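Local coordinates for probable transcriptional regulatory protein NarL (Mycobacterium tuberculosis, PDB 3EUL), which probably acts, once phosphorylated by its sensor kinase NarS, as a DNA-binding response regulator that controls genes of aerobic nitrate metabolism together with DevR, at residues I57-R70 with E87-D99. Residues are numbered along the deposited sequence; the frame is centred on the assembly and turned at random.
Sequences IKAHLPDVALLDYR and ELPTRVLLISAHD
The ring of Tyr-69 receives Leu-94 at its edge, near the ring plane, with CD1 of the tyrosine 3.8 Å from CD1 of the leucine; CG anti to the backbone N (chi1 176°) carries the ring edge there. Tyr-69 also lays its CB against CB of Ser-96. At the exposed end, CG of Arg-70 meets the edge of the His-98 imidazole through CD2.

Six backbone hydrogen bonds, running from Asp-63 to Tyr-69 on one side and from Arg-91 to Ile-95 on the other, join the parallel strands 64-68 and 91-96 and their flanks. Among them Leu-93 N approaches Ala-65 O at 2.8 Å. On one face Val-64, Leu-66 and Leu-93 turn to helix 122-134, and Ile-95 CB packs on Leu-66 CD1; on the other, Leu-67 CD1 packs on Val-92 CG1 at 3.9 Å.

Ahead of the strands, Thr-90 OG1 donates to Pro-62 O in the carbonyl plane (2.6 Å). A chi1 of -58° sets this OG1 beside the backbone N and turns CG2 toward Ala-65 N and CB. Ile-57 CG2 fills in against Leu-88 CD1 at 3.7 Å, and Val-83 of helix 76-85 touches both residues.

At the C-terminal ends one water links Asp-68 OD1 (2.5 Å), Arg-70 N and Ser-96 OG, the last also accepting from His-98 N in an ST turn. Asp-68 is the probable phosphorylation site, unmodified here. With helix 76-85 the two strands form a beta-alpha-beta unit of the CheY-like receiver domain, whose phosphoacceptor aspartate ends a central strand.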
ATOM      1  N   ILE A  57       0.945  -3.932   9.643  1.00 16.76           N
ATOM      2  CA  ILE A  57       1.768  -2.726   9.656  1.00 17.00           C
ATOM      3  C   ILE A  57       2.314  -2.494  11.072  1.00 16.99           C
ATOM      4  O   ILE A  57       3.502  -2.193  11.242  1.00 18.19           O
ATOM      5  CB  ILE A  57       0.985  -1.494   9.104  1.00 15.80           C
ATOM      6  CG1 ILE A  57       0.698  -1.685   7.604  1.00 16.96           C
ATOM      7  CG2 ILE A  57       1.754  -0.175   9.335  1.00 15.64           C
ATOM      8  CD1 ILE A  57      -0.376  -0.750   7.033  1.00 16.32           C
ATOM      9  N   LYS A  58       1.475  -2.659  12.090  1.00 17.00           N
ATOM     10  CA  LYS A  58       1.960  -2.497  13.470  1.00 18.47           C
ATOM     11  C   LYS A  58       3.066  -3.494  13.808  1.00 18.29           C
ATOM     12  O   LYS A  58       4.019  -3.139  14.478  1.00 18.17           O
ATOM     13  CB  LYS A  58       0.823  -2.598  14.495  1.00 19.43           C
ATOM     14  CG  LYS A  58      -0.213  -1.454  14.391  1.00 21.88           C
ATOM     15  CD  LYS A  58      -1.257  -1.485  15.486  1.00 23.24           C
ATOM     16  CE  LYS A  58      -2.020  -2.792  15.474  1.00 28.11           C
ATOM     17  NZ  LYS A  58      -3.052  -2.850  16.565  1.00 29.66           N
ATOM     18  N   ALA A  59       2.939  -4.730  13.337  1.00 18.06           N
ATOM     19  CA  ALA A  59       3.903  -5.786  13.663  1.00 17.84           C
ATOM     20  C   ALA A  59       5.204  -5.689  12.866  1.00 17.47           C
ATOM     21  O   ALA A  59       6.290  -5.825  13.429  1.00 18.38           O
ATOM     22  CB  ALA A  59       3.276  -7.160  13.460  1.00 17.39           C
ATOM     23  N   HIS A  60       5.098  -5.481  11.563  1.00 17.06           N
ATOM     24  CA  HIS A  60       6.260  -5.548  10.686  1.00 17.41           C
ATOM     25  C   HIS A  60       6.942  -4.214  10.483  1.00 17.78           C
ATOM     26  O   HIS A  60       8.096  -4.182  10.101  1.00 16.06           O
ATOM     27  CB  HIS A  60       5.869  -6.130   9.342  1.00 17.92           C
ATOM     28  CG  HIS A  60       5.491  -7.561   9.412  1.00 17.10           C
ATOM     29  ND1 HIS A  60       6.428  -8.576   9.438  1.00 19.06           N
ATOM     30  CD2 HIS A  60       4.278  -8.159   9.447  1.00 19.76           C
ATOM     31  CE1 HIS A  60       5.799  -9.735   9.525  1.00 19.56           C
ATOM     32  NE2 HIS A  60       4.497  -9.510   9.515  1.00 18.89           N
ATOM     33  N   LEU A  61       6.241  -3.113  10.779  1.00 18.01           N
ATOM     34  CA  LEU A  61       6.780  -1.749  10.615  1.00 19.29           C
ATOM     35  C   LEU A  61       7.459  -1.665   9.245  1.00 18.93           C
ATOM     36  O   LEU A  61       8.627  -1.318   9.131  1.00 18.40           O
ATOM     37  CB  LEU A  61       7.766  -1.369  11.730  1.00 19.85           C
ATOM     38  CG  LEU A  61       7.344  -0.688  13.040  1.00 24.36           C
ATOM     39  CD1 LEU A  61       5.905  -0.905  13.428  1.00 26.88           C
ATOM     40  CD2 LEU A  61       8.286  -1.091  14.130  1.00 25.11           C
ATOM     41  N   PRO A  62       6.694  -1.932   8.199  1.00 18.85           N
ATOM     42  CA  PRO A  62       7.246  -1.954   6.873  1.00 18.38           C
ATOM     43  C   PRO A  62       7.593  -0.542   6.423  1.00 17.58           C
ATOM     44  O   PRO A  62       6.988   0.393   6.901  1.00 16.62           O
ATOM     45  CB  PRO A  62       6.087  -2.490   6.050  1.00 17.88           C
ATOM     46  CG  PRO A  62       4.884  -2.078   6.771  1.00 19.65           C
ATOM     47  CD  PRO A  62       5.244  -2.218   8.191  1.00 18.82           C
ATOM     48  N   ASP A  63       8.500  -0.415   5.465  1.00 17.41           N
ATOM     49  CA  ASP A  63       8.834   0.882   4.865  1.00 18.18           C
ATOM     50  C   ASP A  63       7.605   1.459   4.126  1.00 18.63           C
ATOM     51  O   ASP A  63       7.288   2.642   4.235  1.00 19.04           O
ATOM     52  CB  ASP A  63      10.007   0.704   3.894  1.00 18.47           C
ATOM     53  CG  ASP A  63      11.246   0.162   4.589  1.00 21.09           C
ATOM     54  OD1 ASP A  63      11.628   0.756   5.629  1.00 25.28           O
ATOM     55  OD2 ASP A  63      11.779  -0.879   4.185  1.00 19.84           O
ATOM     56  N   VAL A  64       6.915   0.584   3.394  1.00 18.31           N
ATOM     57  CA  VAL A  64       5.740   0.930   2.592  1.00 18.65           C
ATOM     58  C   VAL A  64       4.637  -0.117   2.779  1.00 19.01           C
ATOM     59  O   VAL A  64       4.910  -1.327   2.893  1.00 17.38           O
ATOM     60  CB  VAL A  64       6.098   0.946   1.108  1.00 19.06           C
ATOM     61  CG1 VAL A  64       4.880   1.336   0.230  1.00 18.04           C
ATOM     62  CG2 VAL A  64       7.203   1.896   0.864  1.00 19.39           C
ATOM     63  N   ALA A  65       3.401   0.355   2.850  1.00 18.64           N
ATOM     64  CA  ALA A  65       2.252  -0.507   2.757  1.00 19.68           C
ATOM     65  C   ALA A  65       1.570  -0.155   1.433  1.00 19.75           C
ATOM     66  O   ALA A  65       1.252   1.017   1.202  1.00 21.66           O
ATOM     67  CB  ALA A  65       1.326  -0.307   3.927  1.00 18.54           C
ATOM     68  N   LEU A  66       1.424  -1.121   0.525  1.00 19.18           N
ATOM     69  CA  LEU A  66       0.667  -0.878  -0.695  1.00 18.70           C
ATOM     70  C   LEU A  66      -0.705  -1.508  -0.611  1.00 18.49           C
ATOM     71  O   LEU A  66      -0.828  -2.754  -0.678  1.00 16.65           O
ATOM     72  CB  LEU A  66       1.438  -1.458  -1.879  1.00 18.79           C
ATOM     73  CG  LEU A  66       0.782  -1.393  -3.245  1.00 19.01           C
ATOM     74  CD1 LEU A  66       0.457   0.040  -3.653  1.00 17.32           C
ATOM     75  CD2 LEU A  66       1.785  -2.075  -4.246  1.00 20.99           C
ATOM     76  N   LEU A  67      -1.747  -0.666  -0.461  1.00 18.78           N
ATOM     77  CA  LEU A  67      -3.075  -1.134  -0.082  1.00 18.77           C
ATOM     78  C   LEU A  67      -4.185  -0.712  -1.045  1.00 19.12           C
ATOM     79  O   LEU A  67      -4.238   0.436  -1.493  1.00 18.03           O
ATOM     80  CB  LEU A  67      -3.443  -0.556   1.267  1.00 18.66           C
ATOM     81  CG  LEU A  67      -2.496  -0.792   2.430  1.00 19.89           C
ATOM     82  CD1 LEU A  67      -3.062  -0.143   3.687  1.00 16.44           C
ATOM     83  CD2 LEU A  67      -2.286  -2.279   2.602  1.00 15.42           C
ATOM     84  N   ASP A  68      -5.067  -1.644  -1.377  1.00 18.78           N
ATOM     85  CA  ASP A  68      -6.237  -1.287  -2.172  1.00 19.92           C
ATOM     86  C   ASP A  68      -7.030  -0.229  -1.428  1.00 19.33           C
ATOM     87  O   ASP A  68      -7.197  -0.317  -0.219  1.00 19.46           O
ATOM     88  CB  ASP A  68      -7.060  -2.551  -2.442  1.00 19.13           C
ATOM     89  CG  ASP A  68      -8.313  -2.308  -3.255  1.00 21.94           C
ATOM     90  OD1 ASP A  68      -8.343  -1.484  -4.178  1.00 26.09           O
ATOM     91  OD2 ASP A  68      -9.291  -3.014  -2.960  1.00 30.83           O
ATOM     92  N   TYR A  69      -7.534   0.773  -2.133  1.00 19.63           N
ATOM     93  CA  TYR A  69      -8.366   1.781  -1.487  1.00 20.76           C
ATOM     94  C   TYR A  69      -9.607   1.125  -0.833  1.00 20.68           C
ATOM     95  O   TYR A  69      -9.948   1.448   0.284  1.00 19.40           O
ATOM     96  CB  TYR A  69      -8.750   2.886  -2.478  1.00 20.33           C
ATOM     97  CG  TYR A  69      -9.671   3.885  -1.886  1.00 20.66           C
ATOM     98  CD1 TYR A  69      -9.264   4.704  -0.863  1.00 20.37           C
ATOM     99  CD2 TYR A  69     -10.980   3.998  -2.333  1.00 20.32           C
ATOM    100  CE1 TYR A  69     -10.132   5.621  -0.299  1.00 22.10           C
ATOM    101  CE2 TYR A  69     -11.847   4.903  -1.776  1.00 20.50           C
ATOM    102  CZ  TYR A  69     -11.437   5.694  -0.759  1.00 20.06           C
ATOM    103  OH  TYR A  69     -12.296   6.640  -0.243  1.00 21.14           O
ATOM    104  N   ARG A  70     -10.223   0.177  -1.514  1.00 22.94           N
ATOM    105  CA  ARG A  70     -11.436  -0.471  -1.037  1.00 24.75           C
ATOM    106  C   ARG A  70     -11.203  -1.830  -0.377  1.00 25.42           C
ATOM    107  O   ARG A  70     -11.810  -2.837  -0.721  1.00 26.78           O
ATOM    108  CB  ARG A  70     -12.465  -0.573  -2.165  1.00 25.73           C
ATOM    109  CG  ARG A  70     -13.154   0.782  -2.425  1.00 28.13           C
ATOM    110  CD  ARG A  70     -14.459   0.903  -1.650  1.00 33.45           C
ATOM    111  NE  ARG A  70     -15.415   0.001  -2.285  1.00 37.73           N
ATOM    112  CZ  ARG A  70     -16.719  -0.068  -2.055  1.00 38.39           C
ATOM    113  NH1 ARG A  70     -17.310   0.712  -1.165  1.00 40.99           N
ATOM    114  NH2 ARG A  70     -17.431  -0.961  -2.725  1.00 39.60           N
ATOM    115  N   GLU A  87       1.716   7.347  14.563  1.00 28.11           N
ATOM    116  CA  GLU A  87       3.068   7.792  14.267  1.00 27.79           C
ATOM    117  C   GLU A  87       4.005   6.659  13.885  1.00 27.26           C
ATOM    118  O   GLU A  87       5.168   6.673  14.270  1.00 26.42           O
ATOM    119  CB  GLU A  87       3.638   8.577  15.462  1.00 28.07           C
ATOM    120  CG  GLU A  87       2.674   9.676  15.952  1.00 28.73           C
ATOM    121  CD  GLU A  87       3.269  10.572  17.009  1.00 30.54           C
ATOM    122  OE1 GLU A  87       3.509  10.079  18.134  1.00 35.11           O
ATOM    123  OE2 GLU A  87       3.458  11.778  16.726  1.00 33.55           O
ATOM    124  N   LEU A  88       3.500   5.687  13.129  1.00 26.89           N
ATOM    125  CA  LEU A  88       4.339   4.610  12.602  1.00 26.48           C
ATOM    126  C   LEU A  88       5.205   5.114  11.425  1.00 25.21           C
ATOM    127  O   LEU A  88       4.805   6.016  10.713  1.00 25.11           O
ATOM    128  CB  LEU A  88       3.476   3.434  12.175  1.00 26.27           C
ATOM    129  CG  LEU A  88       2.569   2.766  13.215  1.00 28.26           C
ATOM    130  CD1 LEU A  88       1.805   1.626  12.550  1.00 30.34           C
ATOM    131  CD2 LEU A  88       3.329   2.242  14.445  1.00 28.26           C
ATOM    132  N   PRO A  89       6.392   4.542  11.231  1.00 24.41           N
ATOM    133  CA  PRO A  89       7.246   5.027  10.154  1.00 25.00           C
ATOM    134  C   PRO A  89       6.756   4.679   8.735  1.00 24.76           C
ATOM    135  O   PRO A  89       7.255   5.225   7.735  1.00 26.87           O
ATOM    136  CB  PRO A  89       8.596   4.347  10.447  1.00 25.62           C
ATOM    137  CG  PRO A  89       8.251   3.133  11.243  1.00 24.77           C
ATOM    138  CD  PRO A  89       7.036   3.472  12.021  1.00 25.06           C
ATOM    139  N   THR A  90       5.748   3.833   8.646  1.00 23.60           N
ATOM    140  CA  THR A  90       5.296   3.308   7.371  1.00 22.29           C
ATOM    141  C   THR A  90       4.618   4.331   6.473  1.00 21.65           C
ATOM    142  O   THR A  90       3.728   5.026   6.916  1.00 21.00           O
ATOM    143  CB  THR A  90       4.306   2.173   7.637  1.00 22.91           C
ATOM    144  OG1 THR A  90       4.983   1.177   8.422  1.00 20.06           O
ATOM    145  CG2 THR A  90       3.852   1.558   6.305  1.00 20.31           C
ATOM    146  N   ARG A  91       4.980   4.353   5.191  1.00 22.15           N
ATOM    147  CA  ARG A  91       4.262   5.168   4.198  1.00 23.58           C
ATOM    148  C   ARG A  91       3.211   4.327   3.546  1.00 22.50           C
ATOM    149  O   ARG A  91       3.501   3.222   3.104  1.00 24.20           O
ATOM    150  CB  ARG A  91       5.224   5.708   3.170  1.00 23.34           C
ATOM    151  CG  ARG A  91       6.090   6.768   3.797  1.00 26.34           C
ATOM    152  CD  ARG A  91       7.156   7.300   2.906  1.00 29.94           C
ATOM    153  NE  ARG A  91       6.731   8.011   1.690  1.00 36.05           N
ATOM    154  CZ  ARG A  91       6.024   9.144   1.596  1.00 38.15           C
ATOM    155  NH1 ARG A  91       5.489   9.751   2.649  1.00 39.76           N
ATOM    156  NH2 ARG A  91       5.794   9.654   0.383  1.00 39.40           N
ATOM    157  N   VAL A  92       1.981   4.817   3.517  1.00 22.44           N
ATOM    158  CA  VAL A  92       0.869   4.045   2.958  1.00 21.78           C
ATOM    159  C   VAL A  92       0.528   4.548   1.541  1.00 21.97           C
ATOM    160  O   VAL A  92       0.019   5.669   1.358  1.00 22.39           O
ATOM    161  CB  VAL A  92      -0.359   4.088   3.861  1.00 22.09           C
ATOM    162  CG1 VAL A  92      -1.541   3.369   3.185  1.00 21.67           C
ATOM    163  CG2 VAL A  92      -0.024   3.450   5.242  1.00 19.12           C
ATOM    164  N   LEU A  93       0.808   3.700   0.560  1.00 21.07           N
ATOM    165  CA  LEU A  93       0.544   3.978  -0.852  1.00 21.22           C
ATOM    166  C   LEU A  93      -0.754   3.284  -1.209  1.00 20.73           C
ATOM    167  O   LEU A  93      -0.907   2.093  -0.977  1.00 20.22           O
ATOM    168  CB  LEU A  93       1.738   3.458  -1.672  1.00 21.63           C
ATOM    169  CG  LEU A  93       2.022   3.919  -3.078  1.00 23.04           C
ATOM    170  CD1 LEU A  93       2.151   5.443  -3.229  1.00 23.14           C
ATOM    171  CD2 LEU A  93       3.299   3.221  -3.551  1.00 21.88           C
ATOM    172  N   LEU A  94      -1.740   4.022  -1.711  1.00 20.58           N
ATOM    173  CA  LEU A  94      -3.013   3.386  -2.079  1.00 20.77           C
ATOM    174  C   LEU A  94      -3.049   3.115  -3.586  1.00 21.49           C
ATOM    175  O   LEU A  94      -2.418   3.808  -4.397  1.00 23.05           O
ATOM    176  CB  LEU A  94      -4.239   4.222  -1.655  1.00 19.67           C
ATOM    177  CG  LEU A  94      -4.409   4.533  -0.169  1.00 20.75           C
ATOM    178  CD1 LEU A  94      -5.638   5.456   0.116  1.00 18.18           C
ATOM    179  CD2 LEU A  94      -4.414   3.246   0.718  1.00 18.49           C
ATOM    180  N   ILE A  95      -3.799   2.090  -3.945  1.00 22.10           N
ATOM    181  CA  ILE A  95      -4.032   1.747  -5.330  1.00 22.39           C
ATOM    182  C   ILE A  95      -5.519   1.471  -5.498  1.00 23.17           C
ATOM    183  O   ILE A  95      -6.160   0.898  -4.622  1.00 21.71           O
ATOM    184  CB  ILE A  95      -3.127   0.562  -5.749  1.00 21.71           C
ATOM    185  CG1 ILE A  95      -3.163   0.339  -7.263  1.00 23.80           C
ATOM    186  CG2 ILE A  95      -3.474  -0.740  -4.921  1.00 22.13           C
ATOM    187  CD1 ILE A  95      -1.953  -0.441  -7.786  1.00 19.01           C
ATOM    188  N   SER A  96      -6.083   1.869  -6.637  1.00 23.76           N
ATOM    189  CA  SER A  96      -7.493   1.645  -6.851  1.00 25.23           C
ATOM    190  C   SER A  96      -7.875   1.642  -8.318  1.00 26.20           C
ATOM    191  O   SER A  96      -7.186   2.211  -9.165  1.00 25.14           O
ATOM    192  CB  SER A  96      -8.295   2.745  -6.140  1.00 26.05           C
ATOM    193  OG  SER A  96      -9.657   2.377  -6.081  1.00 29.14           O
ATOM    194  N   ALA A  97      -8.999   1.002  -8.598  1.00 27.62           N
ATOM    195  CA  ALA A  97      -9.666   1.172  -9.886  1.00 29.82           C
ATOM    196  C   ALA A  97     -10.502   2.479  -9.945  1.00 31.06           C
ATOM    197  O   ALA A  97     -10.844   2.900 -11.029  1.00 34.46           O
ATOM    198  CB  ALA A  97     -10.508  -0.071 -10.212  1.00 29.45           C
ATOM    199  N   HIS A  98     -10.828   3.102  -8.803  1.00 32.51           N
ATOM    200  CA  HIS A  98     -11.532   4.431  -8.739  1.00 32.54           C
ATOM    201  C   HIS A  98     -10.474   5.523  -8.787  1.00 32.36           C
ATOM    202  O   HIS A  98      -9.507   5.441  -8.054  1.00 31.55           O
ATOM    203  CB  HIS A  98     -12.316   4.679  -7.406  1.00 33.73           C
ATOM    204  CG  HIS A  98     -13.351   3.639  -7.063  1.00 35.39           C
ATOM    205  ND1 HIS A  98     -14.474   3.408  -7.834  1.00 38.72           N
ATOM    206  CD2 HIS A  98     -13.444   2.793  -6.007  1.00 37.28           C
ATOM    207  CE1 HIS A  98     -15.198   2.448  -7.283  1.00 37.25           C
ATOM    208  NE2 HIS A  98     -14.592   2.052  -6.179  1.00 37.99           N
ATOM    209  N   ASP A  99     -10.646   6.564  -9.601  1.00 31.82           N
ATOM    210  CA  ASP A  99      -9.709   7.695  -9.522  1.00 31.21           C
ATOM    211  C   ASP A  99     -10.370   9.068  -9.437  1.00 30.20           C
ATOM    212  O   ASP A  99      -9.801  10.060  -9.914  1.00 31.51           O
ATOM    213  CB  ASP A  99      -8.723   7.677 -10.686  1.00 32.78           C
ATOM    214  CG  ASP A  99      -9.375   7.913 -11.991  1.00 34.80           C
ATOM    215  OD1 ASP A  99     -10.265   7.110 -12.359  1.00 40.40           O
ATOM    216  OD2 ASP A  99      -9.002   8.902 -12.662  1.00 40.93           O
TER
HETATM  217  O   HOH W   1       9.083   4.414   5.259  1.00 36.39           O
HETATM  218  O   HOH W   2     -10.164   0.208  -4.495  1.00 41.12           O